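Local atomic coordinates of voltage-sensor containing phosphatase (Ciona intestinalis, PDB entry 3V0D), a protein that probably dephosphorylates phosphoinositide lipids under the control of a voltage sensor, through a cytoplasmic region that joins a PTEN-like phosphatase domain to a C2 domain. Residues A[175-187]-A[285-298]. The protein carries 1 engineered substitution. Numbering follows the deposited sequence.
Sequences TASQIRYVGYFEK and YDNCPFYFWFNTSL
Ser177 OG is gripped from several directions: it accepts from Trp293 N at 3.0 Å, with an N-H...O angle of 156°, and weakly from Arg180 NH1, while Asp312 OD1 is a further hydrogen-bond partner. The hydroxyl also lies in the plane of the Trp293 indole, at its CD1 edge. The carbonyl of the same tryptophan is held as well. Arg180 NE donates to Trp293 O at 2.9 Å, nearly in line with the C=O bond (173°), and NH1 adds a weak second bond; a bend of the arginine chain at chi3 turns NE toward this oxygen. Helix side chains thus hold both backbone polar atoms of one strand residue.

One turn beyond Arg180, Tyr184 OH accepts from Asn295 N at 3.0 Å, a nearly straight bond. In the conformers described here, the Tyr184 ring lies between Arg180 CG on one face and Leu298 CD1 on the other, both offset toward the rim; the leucine methyl stands 3.7 Å from the ring centroid, a CH-pi contact. Tyr181 crosses Trp293 at about a right angle, its CE1 lying 3.7 Å from Trp293 CB, and its hydroxyl bonds to Asp269, whose carboxylate also takes Asn295 ND2. Asn295 OD1 accepts from Ser297 N, an Asx turn that leads on to Leu298.

Helix 176-187 and strand 290-295 run nearly parallel, 12° apart with axes 7.9 Å from each other at closest approach. Since the strand is outermost in its four-stranded antiparallel sheet, pairing with strand 269-276, helix side chains reach its backbone directly. This is the interdomain interface of the PTEN-like architecture, a phosphatase-domain helix docked on an edge strand of the C2 beta sandwich.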
# COMPACT_ATOMS: atom_id res chain seq x y z
N THR A 175 2.88 -2.39 -4.37
CA THR A 175 3.81 -2.85 -3.33
C THR A 175 3.29 -4.10 -2.66
O THR A 175 2.11 -4.45 -2.75
CB THR A 175 4.12 -1.78 -2.27
OG1 THR A 175 2.94 -1.64 -1.45
CG2 THR A 175 4.51 -0.45 -2.89
N ALA A 176 4.18 -4.78 -1.94
CA ALA A 176 3.77 -5.93 -1.15
C ALA A 176 2.74 -5.57 -0.07
O ALA A 176 1.79 -6.33 0.17
CB ALA A 176 4.95 -6.62 -0.52
N SER A 177 2.91 -4.43 0.60
CA SER A 177 1.92 -4.07 1.61
C SER A 177 0.58 -3.71 0.98
O SER A 177 -0.46 -3.99 1.58
CB SER A 177 2.39 -2.89 2.48
OG SER A 177 3.55 -3.22 3.22
N GLN A 178 0.58 -3.10 -0.19
CA GLN A 178 -0.66 -2.84 -0.90
C GLN A 178 -1.40 -4.14 -1.20
O GLN A 178 -2.62 -4.27 -0.94
CB GLN A 178 -0.39 -2.01 -2.16
CG GLN A 178 -0.03 -0.58 -1.81
CD GLN A 178 0.52 0.23 -2.96
OE1 GLN A 178 0.86 -0.30 -4.03
NE2 GLN A 178 0.63 1.54 -2.75
N ILE A 179 -0.69 -5.16 -1.68
CA ILE A 179 -1.28 -6.48 -1.87
C ILE A 179 -1.83 -7.02 -0.55
O ILE A 179 -2.97 -7.54 -0.49
CB ILE A 179 -0.25 -7.44 -2.50
CG1 ILE A 179 0.04 -7.02 -3.93
CG2 ILE A 179 -0.71 -8.90 -2.44
CD1 ILE A 179 1.26 -7.73 -4.54
N ARG A 180 -1.04 -6.93 0.52
CA ARG A 180 -1.45 -7.42 1.81
C ARG A 180 -2.74 -6.74 2.28
O ARG A 180 -3.61 -7.39 2.87
CB ARG A 180 -0.32 -7.22 2.81
CG ARG A 180 -0.66 -7.63 4.22
CD ARG A 180 0.60 -7.82 5.09
NE ARG A 180 1.68 -6.88 4.84
CZ ARG A 180 2.78 -7.09 4.10
NH1 ARG A 180 3.64 -6.11 3.98
NH2 ARG A 180 3.04 -8.25 3.49
N TYR A 181 -2.86 -5.43 2.06
CA TYR A 181 -4.02 -4.69 2.55
C TYR A 181 -5.29 -5.04 1.79
O TYR A 181 -6.37 -5.07 2.39
CB TYR A 181 -3.71 -3.18 2.61
CG TYR A 181 -3.10 -2.83 3.96
CD1 TYR A 181 -1.91 -3.43 4.41
CD2 TYR A 181 -3.77 -1.97 4.84
CE1 TYR A 181 -1.41 -3.19 5.65
CE2 TYR A 181 -3.27 -1.74 6.13
CZ TYR A 181 -2.11 -2.37 6.53
OH TYR A 181 -1.62 -2.21 7.80
N VAL A 182 -5.19 -5.33 0.48
CA VAL A 182 -6.37 -5.84 -0.23
C VAL A 182 -6.75 -7.20 0.38
O VAL A 182 -7.93 -7.51 0.56
CB VAL A 182 -6.16 -5.92 -1.75
CG1 VAL A 182 -7.42 -6.39 -2.44
CG2 VAL A 182 -5.74 -4.56 -2.31
N GLY A 183 -5.75 -8.02 0.72
CA GLY A 183 -6.00 -9.29 1.39
C GLY A 183 -6.66 -9.11 2.74
O GLY A 183 -7.56 -9.87 3.11
N TYR A 184 -6.22 -8.11 3.50
CA TYR A 184 -6.88 -7.78 4.75
C TYR A 184 -8.36 -7.45 4.53
O TYR A 184 -9.23 -7.88 5.31
CB TYR A 184 -6.22 -6.60 5.42
CG TYR A 184 -4.88 -6.83 6.12
CD1 TYR A 184 -4.14 -5.72 6.53
CD2 TYR A 184 -4.37 -8.10 6.41
CE1 TYR A 184 -2.97 -5.87 7.26
CE2 TYR A 184 -3.19 -8.25 7.14
CZ TYR A 184 -2.51 -7.13 7.60
OH TYR A 184 -1.36 -7.22 8.35
N PHE A 185 -8.66 -6.66 3.49
CA PHE A 185 -10.05 -6.35 3.20
C PHE A 185 -10.85 -7.62 2.88
O PHE A 185 -11.97 -7.79 3.37
CB PHE A 185 -10.17 -5.31 2.09
CG PHE A 185 -11.60 -4.95 1.84
CD1 PHE A 185 -12.35 -4.29 2.82
CD2 PHE A 185 -12.26 -5.36 0.68
CE1 PHE A 185 -13.71 -4.06 2.65
CE2 PHE A 185 -13.60 -5.11 0.50
CZ PHE A 185 -14.33 -4.45 1.47
N GLU A 186 -10.28 -8.51 2.08
CA GLU A 186 -10.94 -9.78 1.80
C GLU A 186 -11.26 -10.52 3.10
O GLU A 186 -12.37 -11.05 3.27
CB GLU A 186 -10.06 -10.63 0.90
CG GLU A 186 -10.66 -12.01 0.57
CD GLU A 186 -9.72 -12.96 -0.16
OE1 GLU A 186 -8.72 -12.53 -0.73
OE2 GLU A 186 -10.03 -14.18 -0.19
N LYS A 187 -10.30 -10.57 4.02
CA LYS A 187 -10.49 -11.25 5.29
C LYS A 187 -11.57 -10.58 6.13
O LYS A 187 -12.36 -11.26 6.82
CB LYS A 187 -9.17 -11.32 6.07
CG LYS A 187 -9.24 -12.12 7.36
CD LYS A 187 -7.87 -12.44 7.94
CE LYS A 187 -7.08 -13.41 7.05
NZ LYS A 187 -7.84 -14.67 6.78
N TYR A 285 11.61 2.46 -2.58
CA TYR A 285 10.59 3.39 -2.14
C TYR A 285 10.80 3.71 -0.66
O TYR A 285 11.47 2.98 0.08
CB TYR A 285 9.21 2.75 -2.28
CG TYR A 285 8.79 2.32 -3.65
CD1 TYR A 285 9.07 3.10 -4.77
CD2 TYR A 285 8.04 1.16 -3.81
CE1 TYR A 285 8.60 2.72 -6.05
CE2 TYR A 285 7.57 0.78 -5.04
CZ TYR A 285 7.86 1.55 -6.16
OH TYR A 285 7.38 1.16 -7.39
N ASP A 286 10.18 4.80 -0.24
CA ASP A 286 10.13 5.16 1.18
C ASP A 286 11.50 5.51 1.75
O ASP A 286 11.70 5.47 2.97
CB ASP A 286 9.41 4.10 2.03
CG ASP A 286 8.61 4.73 3.15
OD1 ASP A 286 7.56 5.36 2.86
OD2 ASP A 286 9.01 4.56 4.31
N ASN A 287 12.43 5.88 0.87
CA ASN A 287 13.75 6.32 1.28
C ASN A 287 14.46 5.35 2.21
O ASN A 287 15.20 5.76 3.11
CB ASN A 287 13.67 7.72 1.91
CG ASN A 287 15.02 8.40 1.96
OD1 ASN A 287 15.86 8.22 1.08
ND2 ASN A 287 15.24 9.17 3.01
N CYS A 288 14.29 4.06 1.96
CA CYS A 288 15.01 3.06 2.75
C CYS A 288 15.18 1.78 1.97
O CYS A 288 14.47 1.55 0.97
CB CYS A 288 14.32 2.82 4.11
SG CYS A 288 12.70 2.04 4.01
N PRO A 289 16.10 0.91 2.41
CA PRO A 289 16.24 -0.39 1.73
C PRO A 289 14.99 -1.25 1.75
O PRO A 289 14.63 -1.77 0.70
CB PRO A 289 17.41 -1.05 2.47
CG PRO A 289 18.26 0.14 2.89
CD PRO A 289 17.24 1.18 3.31
N PHE A 290 14.30 -1.42 2.89
CA PHE A 290 13.11 -2.26 2.89
C PHE A 290 12.21 -1.90 4.05
O PHE A 290 12.68 -1.39 5.07
CB PHE A 290 13.45 -3.77 2.87
CG PHE A 290 14.36 -4.25 3.97
CD1 PHE A 290 13.85 -4.83 5.12
CD2 PHE A 290 15.75 -4.22 3.81
CE1 PHE A 290 14.69 -5.32 6.13
CE2 PHE A 290 16.59 -4.67 4.82
CZ PHE A 290 16.07 -5.24 5.96
N TYR A 291 10.91 -2.12 3.86
CA TYR A 291 9.91 -1.70 4.86
C TYR A 291 8.66 -2.53 4.67
O TYR A 291 8.53 -3.24 3.65
CB TYR A 291 9.60 -0.19 4.76
CG TYR A 291 8.94 0.26 3.46
CD1 TYR A 291 7.58 0.61 3.43
CD2 TYR A 291 9.65 0.31 2.24
CE1 TYR A 291 6.97 1.02 2.28
CE2 TYR A 291 9.04 0.71 1.08
CZ TYR A 291 7.68 1.04 1.09
OH TYR A 291 7.12 1.43 -0.11
N PHE A 292 7.71 -2.44 5.59
CA PHE A 292 6.42 -3.11 5.42
C PHE A 292 5.41 -2.54 6.40
O PHE A 292 5.77 -1.98 7.43
CB PHE A 292 6.54 -4.65 5.56
CG PHE A 292 7.11 -5.10 6.86
CD1 PHE A 292 6.31 -5.25 7.99
CD2 PHE A 292 8.46 -5.43 6.93
CE1 PHE A 292 6.86 -5.73 9.18
CE2 PHE A 292 9.01 -5.92 8.11
CZ PHE A 292 8.23 -6.04 9.23
N TRP A 293 4.14 -2.80 6.09
CA TRP A 293 3.01 -2.52 6.98
C TRP A 293 2.34 -3.80 7.43
O TRP A 293 2.23 -4.77 6.68
CB TRP A 293 1.95 -1.72 6.26
CG TRP A 293 2.32 -0.32 5.90
CD1 TRP A 293 3.08 0.12 4.84
CD2 TRP A 293 1.84 0.85 6.54
NE1 TRP A 293 3.10 1.49 4.79
CE2 TRP A 293 2.34 1.96 5.83
CE3 TRP A 293 1.01 1.07 7.65
CZ2 TRP A 293 2.02 3.27 6.18
CZ3 TRP A 293 0.70 2.37 8.00
CH2 TRP A 293 1.21 3.45 7.26
N PHE A 294 1.78 -3.77 8.64
CA PHE A 294 0.88 -4.81 9.09
C PHE A 294 -0.13 -4.19 10.05
O PHE A 294 0.09 -3.10 10.58
CB PHE A 294 1.62 -5.99 9.74
CG PHE A 294 2.25 -5.64 11.06
CD1 PHE A 294 1.59 -5.93 12.25
CD2 PHE A 294 3.46 -4.97 11.12
CE1 PHE A 294 2.14 -5.57 13.46
CE2 PHE A 294 4.02 -4.59 12.35
CZ PHE A 294 3.36 -4.91 13.52
N ASN A 295 -1.22 -4.91 10.31
CA ASN A 295 -2.22 -4.46 11.27
C ASN A 295 -2.22 -5.41 12.47
O ASN A 295 -2.30 -6.63 12.31
CB ASN A 295 -3.60 -4.38 10.62
CG ASN A 295 -4.63 -3.77 11.57
OD1 ASN A 295 -5.05 -4.41 12.53
ND2 ASN A 295 -5.00 -2.53 11.34
N THR A 296 -2.10 -4.83 13.66
CA THR A 296 -1.98 -5.66 14.87
C THR A 296 -3.16 -6.62 15.07
O THR A 296 -3.00 -7.70 15.61
CB THR A 296 -1.82 -4.81 16.13
OG1 THR A 296 -2.98 -3.99 16.31
CG2 THR A 296 -0.57 -3.95 16.09
N SER A 297 -4.35 -6.23 14.63
CA SER A 297 -5.55 -7.05 14.79
C SER A 297 -5.55 -8.29 13.96
O SER A 297 -6.32 -9.22 14.23
CB SER A 297 -6.78 -6.29 14.39
OG SER A 297 -6.94 -5.21 15.23
N LEU A 298 -4.74 -8.30 12.92
CA LEU A 298 -4.71 -9.39 11.96
C LEU A 298 -3.50 -10.29 12.16
O LEU A 298 -3.35 -11.29 11.46
CB LEU A 298 -5.04 -8.95 10.54
CG LEU A 298 -6.45 -8.37 10.41
CD1 LEU A 298 -6.60 -7.76 9.04
CD2 LEU A 298 -7.54 -9.40 10.60